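Long-range contacts in L-methionine gamma-lyase (Fusobacterium nucleatum subsp. nucleatum, PDB 6LXU), which belongs to the Cys/Met metabolism family of pyridoxal-phosphate-dependent enzymes and carries its cofactor covalently bound to a lysine: residues L77-A82 and P198-V203; K272-I277 and L377-E382; L333-L338 and E385-D390. All blocks are in the same frame, centred on the assembly; numbering follows the deposited sequence. Where two conformers were deposited one is given.

Followed from the N terminus, the chain first closes contact 1. The end of helix 65-78 meets residues 198-203, which lead into strand 205-209, so the loop closed here spans much of the seven-stranded sheet. Contact 2 opens later, on helix 263-282. Contact 3 opens at 333-338, before 377-382 closes contact 2, and itself closes on helix 384-396. Contacts 2 and 3 therefore cross. Both reach the five-stranded sheet, and they touch: Ile277 of contact 2 packs on Ile387 and Ile388 of contact 3. Both also meet the second subunit. Contact 1 stands apart, with its nearest atoms about 15 Å from contact 2 and about 23 Å from contact 3.

Contact 1: L77-A82 and P198-V203; sequences LEEGEA and PLKLGV
Glu79 and Lys200 form the salt bridge of this contact. Lys200 NZ lies 3.2 Å from Glu79 OE1. It comes in on the syn side of that oxygen, 33° out of the carboxylate plane. A weak second bond runs from the same ammonium to OE2. The lysine chain bends at chi3 (77°), which turns its end towards the carboxylate. Glu79 OE2 is also paired with Lys197 and Lys8, so three lysines gather round one carboxylate.

A water makes the second polar link. It donates to Glu78 O at 2.8 Å and to Glu78 OE1 at 2.7 Å, and accepts from Leu199 N at 2.8 Å. It thus joins the helix end to the first turn of the 3-10 segment 198-201. The Glu78 side chain bends at chi2 (-74°), which brings OE1 near the water and 3.5 Å from Pro198 CD. Its other oxygen, OE2, is held by His208 and Asn188.

The apolar part rests on Leu199. Its CD1 sits 3.6 Å from Gly80 CA, against bare backbone. Glu79 has positive phi and is the C-prime residue of a Schellman motif, in which Gly80 N bonds to Ala75 O and Glu79 N to Ala76 O. This turn ends helix 65-78.

Glu78, Pro198 and Leu199 all pack on Val206 of strand 205-209. Pro198 also meets Val186 of strand 183-187 and Leu169 of helix 169-176. The contact thus joins the C-terminal end of helix 65-78 to the approach to strand 205-209.

Contact 2: K272-I277 and L377-E382; sequences KNARTI and LSVGLE
The side-chain amide of Asn273 is held by two backbone carbonyls, those of Gly380 and Glu382. Asn273 ND2 gives a bond of 2.9 Å to Gly380 O. This oxygen lies close to the amide plane, and the N-H...O angle is 156°. The second bond, from Asn273 ND2 to Glu382 O, is also 2.9 Å but more bent, at 130°. Here the oxygen is tilted 35° out of the amide plane, although ND2 itself lies in the plane of the Glu382 carbonyl. For Gly380 the relation is reversed, with ND2 tilted from the carbonyl plane. The peptide groups of 380-382 thus meet the nitrogen end of the amide.

Beside the amide, Val379 fills the space against the helix. Val379 CG1 is 3.5 Å from Asn273 CB and also meets Ile277 CD1 at 3.7 Å. Val379 and Ile277 approach tip to tip. The valine has CG1 anti to the backbone N, and the other methyl, Val379 CG2, lies 4.0 Å from Ala274 CB. Two residues earlier, in the strand itself, Leu377 CD2 meets Ile277 CG2 at 4.0 Å, with the two side chains crossing at about a right angle.

Around the contact, Ile315 of strand 314-319 packs on both Ile277 and Val379. Val379 O accepts a bond from His270, one turn before Ala274 in the same helix. Glu382 binds His17 of the second subunit through OE2 and Thr347 through OE1.

The contact therefore joins an apolar side to a polar end. The buried amide ties the helix to the chain just after strand 374-378. Through its two N-H groups, ND2 gives the buried acceptors Gly380 O and Glu382 O a partner each from the helix.

Contact 3: L333-L338 and E385-D390; sequences LKLCSL and EDIIAD
Asp390 takes three backbone N-H groups from consecutive residues, Lys334, Leu335 and Cys336. Lys334 N bonds to Asp390 OD1 at 2.9 Å, using the syn lone pair of that oxygen, and the bond is nearly straight at 175°. The other two share OD2. Leu335 N reaches Asp390 OD2 at 2.9 Å from above the carboxylate plane, 58° out of it, in a more bent bond. Cys336 N meets Asp390 OD2 at 3.0 Å, nearly along the C-O axis of that oxygen, and this bond is fairly straight. Both donors of OD2 approach from the same face. The carboxylate thus fits into the bend of the loop and binds three successive peptide N-H groups. This dense set of donors would probably favour the charged form of the acid.

The first torsion of Asp390 directs this grip. CG stands anti to the backbone N (chi1 -170°), which carries the carboxylate away from the helix towards the loop. OD1 has a further partner in Gln393, on the same helix.

Apolar side chains pack beside these bonds. Leu335 CB lies 3.4 Å from Asp390 OD2. In the conformer given, Leu335 CD2 rests 3.6 Å from Asp386 O. The side chains of Leu333 and Asp390 cross obliquely. Leu333 CD2 comes to 3.3 Å from the backbone carbonyl oxygen, Asp390 O. Cys336 SG lies 4.4 Å from Ile387 CG2.

Further out, Leu333 and Cys336 pack on Ile349 of strand 348-350. The far side of the helix leans on helix 263-282, while Asp386 bonds to Thr13 and Gly10 of the second subunit. Leu338 makes backbone bonds to the third subunit. The contact joins helix 384-396 to the loop that runs into strand 337-338, which is outermost in the five-stranded sheet within this chain.

Contact 1: L77-A82 and P198-V203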
# COMPACT_ATOMS: atom_id res chain seq x y z
N LEU A 77 -24.37 -4.46 -7.33
CA LEU A 77 -24.79 -5.47 -6.36
C LEU A 77 -26.13 -5.15 -5.71
O LEU A 77 -26.93 -6.07 -5.49
CB LEU A 77 -23.72 -5.67 -5.29
CG LEU A 77 -22.43 -6.33 -5.79
CD1 LEU A 77 -21.32 -6.17 -4.77
CD2 LEU A 77 -22.63 -7.80 -6.13
N GLU A 78 -26.38 -3.88 -5.41
CA GLU A 78 -27.66 -3.45 -4.84
C GLU A 78 -28.74 -3.20 -5.89
O GLU A 78 -29.89 -2.92 -5.56
CB GLU A 78 -27.46 -2.18 -4.01
CG GLU A 78 -26.72 -2.39 -2.70
CD GLU A 78 -27.51 -3.09 -1.61
OE1 GLU A 78 -28.70 -3.43 -1.80
OE2 GLU A 78 -26.91 -3.33 -0.52
N GLU A 79 -28.35 -3.25 -7.17
CA GLU A 79 -29.23 -2.96 -8.30
C GLU A 79 -29.80 -1.55 -8.23
O GLU A 79 -30.99 -1.32 -8.48
CB GLU A 79 -30.31 -4.05 -8.46
CG GLU A 79 -29.70 -5.42 -8.69
CD GLU A 79 -30.74 -6.51 -8.87
OE1 GLU A 79 -31.75 -6.28 -9.57
OE2 GLU A 79 -30.53 -7.60 -8.32
N GLY A 80 -28.93 -0.60 -7.89
CA GLY A 80 -29.24 0.81 -7.94
C GLY A 80 -28.48 1.54 -9.03
O GLY A 80 -27.59 0.99 -9.67
N GLU A 81 -28.82 2.81 -9.22
CA GLU A 81 -28.25 3.57 -10.32
C GLU A 81 -26.81 3.99 -10.10
O GLU A 81 -26.03 4.03 -11.04
CB GLU A 81 -29.07 4.81 -10.60
CG GLU A 81 -30.49 4.53 -11.05
CD GLU A 81 -31.29 5.77 -11.41
OE1 GLU A 81 -30.77 6.90 -11.33
OE2 GLU A 81 -32.47 5.61 -11.81
N ALA A 82 -26.47 4.37 -8.86
CA ALA A 82 -25.23 5.07 -8.59
C ALA A 82 -24.70 4.74 -7.21
O ALA A 82 -25.47 4.61 -6.27
CB ALA A 82 -25.47 6.57 -8.71
N PRO A 198 -32.55 -3.63 -0.48
CA PRO A 198 -33.64 -2.74 -0.09
C PRO A 198 -34.21 -1.89 -1.22
O PRO A 198 -35.42 -1.57 -1.19
CB PRO A 198 -33.00 -1.87 1.01
CG PRO A 198 -31.93 -2.74 1.60
CD PRO A 198 -31.38 -3.49 0.42
N LEU A 199 -33.40 -1.51 -2.20
CA LEU A 199 -33.93 -0.67 -3.28
C LEU A 199 -35.02 -1.39 -4.06
O LEU A 199 -35.96 -0.75 -4.55
CB LEU A 199 -32.81 -0.25 -4.23
CG LEU A 199 -31.68 0.57 -3.58
CD1 LEU A 199 -30.62 0.89 -4.62
CD2 LEU A 199 -32.18 1.85 -2.93
N LYS A 200 -34.96 -2.72 -4.12
CA LYS A 200 -35.99 -3.50 -4.82
C LYS A 200 -37.30 -3.55 -4.04
O LYS A 200 -38.33 -3.98 -4.60
CB LYS A 200 -35.46 -4.91 -5.11
CG LYS A 200 -34.20 -4.89 -5.96
CD LYS A 200 -33.74 -6.27 -6.38
CE LYS A 200 -34.59 -6.83 -7.51
NZ LYS A 200 -33.97 -8.04 -8.10
N LEU A 201 -37.28 -3.12 -2.78
CA LEU A 201 -38.45 -3.08 -1.91
C LEU A 201 -39.05 -1.69 -1.77
O LEU A 201 -39.97 -1.50 -0.99
CB LEU A 201 -38.08 -3.64 -0.53
CG LEU A 201 -37.44 -5.04 -0.58
CD1 LEU A 201 -37.04 -5.46 0.82
CD2 LEU A 201 -38.37 -6.08 -1.19
N GLY A 202 -38.53 -0.72 -2.53
CA GLY A 202 -39.03 0.65 -2.51
C GLY A 202 -38.23 1.63 -1.67
O GLY A 202 -38.62 2.79 -1.56
N VAL A 203 -37.11 1.20 -1.09
CA VAL A 203 -36.25 2.10 -0.31
C VAL A 203 -35.57 3.09 -1.26
O VAL A 203 -35.28 2.75 -2.39
CB VAL A 203 -35.24 1.25 0.48
CG1 VAL A 203 -34.12 2.07 1.11
CG2 VAL A 203 -35.99 0.43 1.53
O HOH W 1 -30.94 -2.66 -3.02

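Contact 2: K272-I277 and L377-E382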
# COMPACT_ATOMS: atom_id res chain seq x y z
N LYS A 272 -23.36 -20.50 6.00
CA LYS A 272 -23.33 -21.95 6.22
C LYS A 272 -22.80 -22.25 7.62
O LYS A 272 -23.40 -23.02 8.39
CB LYS A 272 -22.45 -22.62 5.15
CG LYS A 272 -22.35 -24.15 5.21
CD LYS A 272 -21.23 -24.66 4.30
CE LYS A 272 -21.15 -26.18 4.25
NZ LYS A 272 -22.43 -26.79 3.77
N ASN A 273 -21.67 -21.64 7.96
CA ASN A 273 -21.12 -21.79 9.29
C ASN A 273 -22.10 -21.33 10.34
O ASN A 273 -22.31 -22.01 11.35
CB ASN A 273 -19.83 -20.97 9.46
CG ASN A 273 -18.60 -21.61 8.84
OD1 ASN A 273 -18.63 -22.74 8.37
ND2 ASN A 273 -17.49 -20.86 8.87
N ALA A 274 -22.70 -20.16 10.13
CA ALA A 274 -23.57 -19.59 11.15
C ALA A 274 -24.78 -20.46 11.43
O ALA A 274 -25.14 -20.65 12.59
CB ALA A 274 -24.00 -18.19 10.77
N ARG A 275 -25.42 -20.98 10.39
CA ARG A 275 -26.61 -21.81 10.61
C ARG A 275 -26.28 -23.04 11.45
O ARG A 275 -27.06 -23.42 12.35
CB ARG A 275 -27.30 -22.16 9.27
CG ARG A 275 -28.08 -20.97 8.73
CD ARG A 275 -28.84 -21.18 7.43
NE ARG A 275 -28.06 -20.76 6.26
CZ ARG A 275 -27.28 -21.56 5.52
NH1 ARG A 275 -27.17 -22.85 5.81
NH2 ARG A 275 -26.62 -21.06 4.48
N THR A 276 -25.12 -23.65 11.21
CA THR A 276 -24.69 -24.80 11.98
C THR A 276 -24.40 -24.42 13.43
O THR A 276 -24.76 -25.16 14.37
CB THR A 276 -23.45 -25.41 11.30
OG1 THR A 276 -23.82 -25.84 9.99
CG2 THR A 276 -22.92 -26.58 12.07
N ILE A 277 -23.79 -23.26 13.64
CA ILE A 277 -23.52 -22.79 14.99
C ILE A 277 -24.81 -22.43 15.72
O ILE A 277 -24.92 -22.70 16.93
CB ILE A 277 -22.51 -21.62 14.96
CG1 ILE A 277 -21.15 -22.13 14.46
CG2 ILE A 277 -22.35 -20.96 16.32
CD1 ILE A 277 -20.24 -21.04 13.97
N LEU A 377 -21.84 -12.80 18.51
CA LEU A 377 -20.88 -13.56 17.74
C LEU A 377 -20.97 -13.19 16.26
O LEU A 377 -22.05 -13.29 15.64
CB LEU A 377 -21.17 -15.04 17.92
CG LEU A 377 -20.23 -16.03 17.26
CD1 LEU A 377 -18.86 -15.99 17.90
CD2 LEU A 377 -20.79 -17.44 17.35
N SER A 378 -19.84 -12.74 15.69
CA SER A 378 -19.70 -12.57 14.23
C SER A 378 -19.02 -13.82 13.70
O SER A 378 -17.81 -14.02 13.92
CB SER A 378 -18.86 -11.34 13.93
OG SER A 378 -18.58 -11.26 12.54
N VAL A 379 -19.77 -14.69 13.06
CA VAL A 379 -19.23 -15.95 12.60
C VAL A 379 -18.31 -15.73 11.40
O VAL A 379 -18.72 -15.11 10.41
CB VAL A 379 -20.38 -16.92 12.23
CG1 VAL A 379 -19.85 -18.22 11.63
CG2 VAL A 379 -21.26 -17.20 13.44
N GLY A 380 -17.09 -16.24 11.50
CA GLY A 380 -16.10 -16.13 10.44
C GLY A 380 -16.11 -17.32 9.50
O GLY A 380 -17.11 -18.02 9.36
N LEU A 381 -14.97 -17.51 8.84
CA LEU A 381 -14.81 -18.48 7.75
C LEU A 381 -13.99 -19.71 8.14
O LEU A 381 -13.72 -20.55 7.30
CB LEU A 381 -14.17 -17.79 6.54
CG LEU A 381 -14.90 -16.56 6.01
CD1 LEU A 381 -14.17 -15.97 4.82
CD2 LEU A 381 -16.34 -16.87 5.66
N GLU A 382 -13.63 -19.83 9.41
CA GLU A 382 -12.90 -21.00 9.87
C GLU A 382 -13.74 -22.25 9.67
O GLU A 382 -14.97 -22.19 9.48
CB GLU A 382 -12.52 -20.87 11.35
CG GLU A 382 -11.68 -19.66 11.69
CD GLU A 382 -12.47 -18.45 12.16
OE1 GLU A 382 -13.69 -18.40 11.89
OE2 GLU A 382 -11.87 -17.57 12.81

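Contact 3: L333-L338 and E385-D390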
# COMPACT_ATOMS: atom_id res chain seq x y z
N LEU A 333 -11.82 -18.66 25.35
CA LEU A 333 -11.80 -18.96 23.91
C LEU A 333 -10.41 -18.78 23.33
O LEU A 333 -9.69 -17.86 23.71
CB LEU A 333 -12.83 -18.12 23.16
CG LEU A 333 -14.28 -18.38 23.60
CD1 LEU A 333 -15.24 -17.38 22.95
CD2 LEU A 333 -14.70 -19.81 23.30
N LYS A 334 -10.04 -19.70 22.45
CA LYS A 334 -8.72 -19.72 21.81
C LYS A 334 -8.74 -19.43 20.31
O LYS A 334 -7.70 -19.06 19.76
CB LYS A 334 -8.05 -21.08 22.04
CG LYS A 334 -7.93 -21.51 23.50
CD LYS A 334 -7.17 -20.49 24.33
CE LYS A 334 -6.77 -21.02 25.70
NZ LYS A 334 -7.95 -21.24 26.58
N LEU A 335 -9.89 -19.58 19.66
CA LEU A 335 -10.00 -19.37 18.22
C LEU A 335 -10.77 -18.08 17.95
O LEU A 335 -10.30 -17.22 17.21
CB LEU A 335 -10.66 -20.58 17.56
CG LEU A 335 -10.74 -20.53 16.03
CD1 LEU A 335 -9.35 -20.41 15.42
CD2 LEU A 335 -11.47 -21.76 15.51
N CYS A 336 -11.96 -17.95 18.55
CA CYS A 336 -12.73 -16.72 18.46
C CYS A 336 -11.94 -15.59 19.08
O CYS A 336 -11.33 -15.77 20.15
CB CYS A 336 -14.03 -16.88 19.23
SG CYS A 336 -15.09 -18.26 18.73
N SER A 337 -11.95 -14.41 18.45
CA SER A 337 -11.19 -13.26 18.94
C SER A 337 -12.09 -12.26 19.62
O SER A 337 -13.17 -11.96 19.13
CB SER A 337 -10.47 -12.59 17.77
OG SER A 337 -9.50 -13.45 17.18
N LEU A 338 -11.60 -11.71 20.73
CA LEU A 338 -12.34 -10.74 21.53
C LEU A 338 -12.12 -9.36 20.91
O LEU A 338 -11.02 -8.83 20.98
CB LEU A 338 -11.85 -10.76 22.98
CG LEU A 338 -11.71 -12.13 23.65
CD1 LEU A 338 -11.39 -11.99 25.14
CD2 LEU A 338 -12.99 -12.92 23.44
N GLU A 385 -16.29 -26.97 12.48
CA GLU A 385 -15.98 -27.91 13.55
C GLU A 385 -15.04 -27.27 14.56
O GLU A 385 -15.13 -27.54 15.76
CB GLU A 385 -15.34 -29.20 13.02
CG GLU A 385 -16.21 -30.02 12.06
CD GLU A 385 -16.25 -29.53 10.62
OE1 GLU A 385 -15.51 -28.58 10.26
OE2 GLU A 385 -17.02 -30.13 9.83
N ASP A 386 -14.11 -26.43 14.08
CA ASP A 386 -13.15 -25.78 14.95
C ASP A 386 -13.79 -24.64 15.74
O ASP A 386 -13.46 -24.43 16.91
CB ASP A 386 -11.97 -25.25 14.12
CG ASP A 386 -11.22 -26.36 13.40
OD1 ASP A 386 -11.14 -27.50 13.94
OD2 ASP A 386 -10.70 -26.10 12.29
N ILE A 387 -14.69 -23.89 15.11
CA ILE A 387 -15.39 -22.83 15.83
C ILE A 387 -16.24 -23.44 16.94
O ILE A 387 -16.21 -22.98 18.08
CB ILE A 387 -16.27 -21.97 14.89
CG1 ILE A 387 -15.45 -21.34 13.74
CG2 ILE A 387 -16.96 -20.86 15.69
CD1 ILE A 387 -16.32 -20.74 12.65
N ILE A 388 -16.99 -24.49 16.60
CA ILE A 388 -17.83 -25.18 17.58
C ILE A 388 -16.99 -25.81 18.69
O ILE A 388 -17.37 -25.71 19.86
CB ILE A 388 -18.78 -26.17 16.90
CG1 ILE A 388 -19.85 -25.37 16.14
CG2 ILE A 388 -19.45 -27.09 17.94
CD1 ILE A 388 -20.80 -26.18 15.27
N ALA A 389 -15.86 -26.43 18.36
CA ALA A 389 -15.01 -27.01 19.40
C ALA A 389 -14.53 -25.94 20.38
O ALA A 389 -14.48 -26.17 21.60
CB ALA A 389 -13.84 -27.76 18.79
N ASP A 390 -14.20 -24.76 19.86
CA ASP A 390 -13.77 -23.67 20.71
C ASP A 390 -14.90 -23.20 21.63
O ASP A 390 -14.70 -23.06 22.83
CB ASP A 390 -13.23 -22.51 19.86
CG ASP A 390 -12.54 -21.43 20.65
OD1 ASP A 390 -11.82 -21.78 21.63
OD2 ASP A 390 -12.66 -20.24 20.28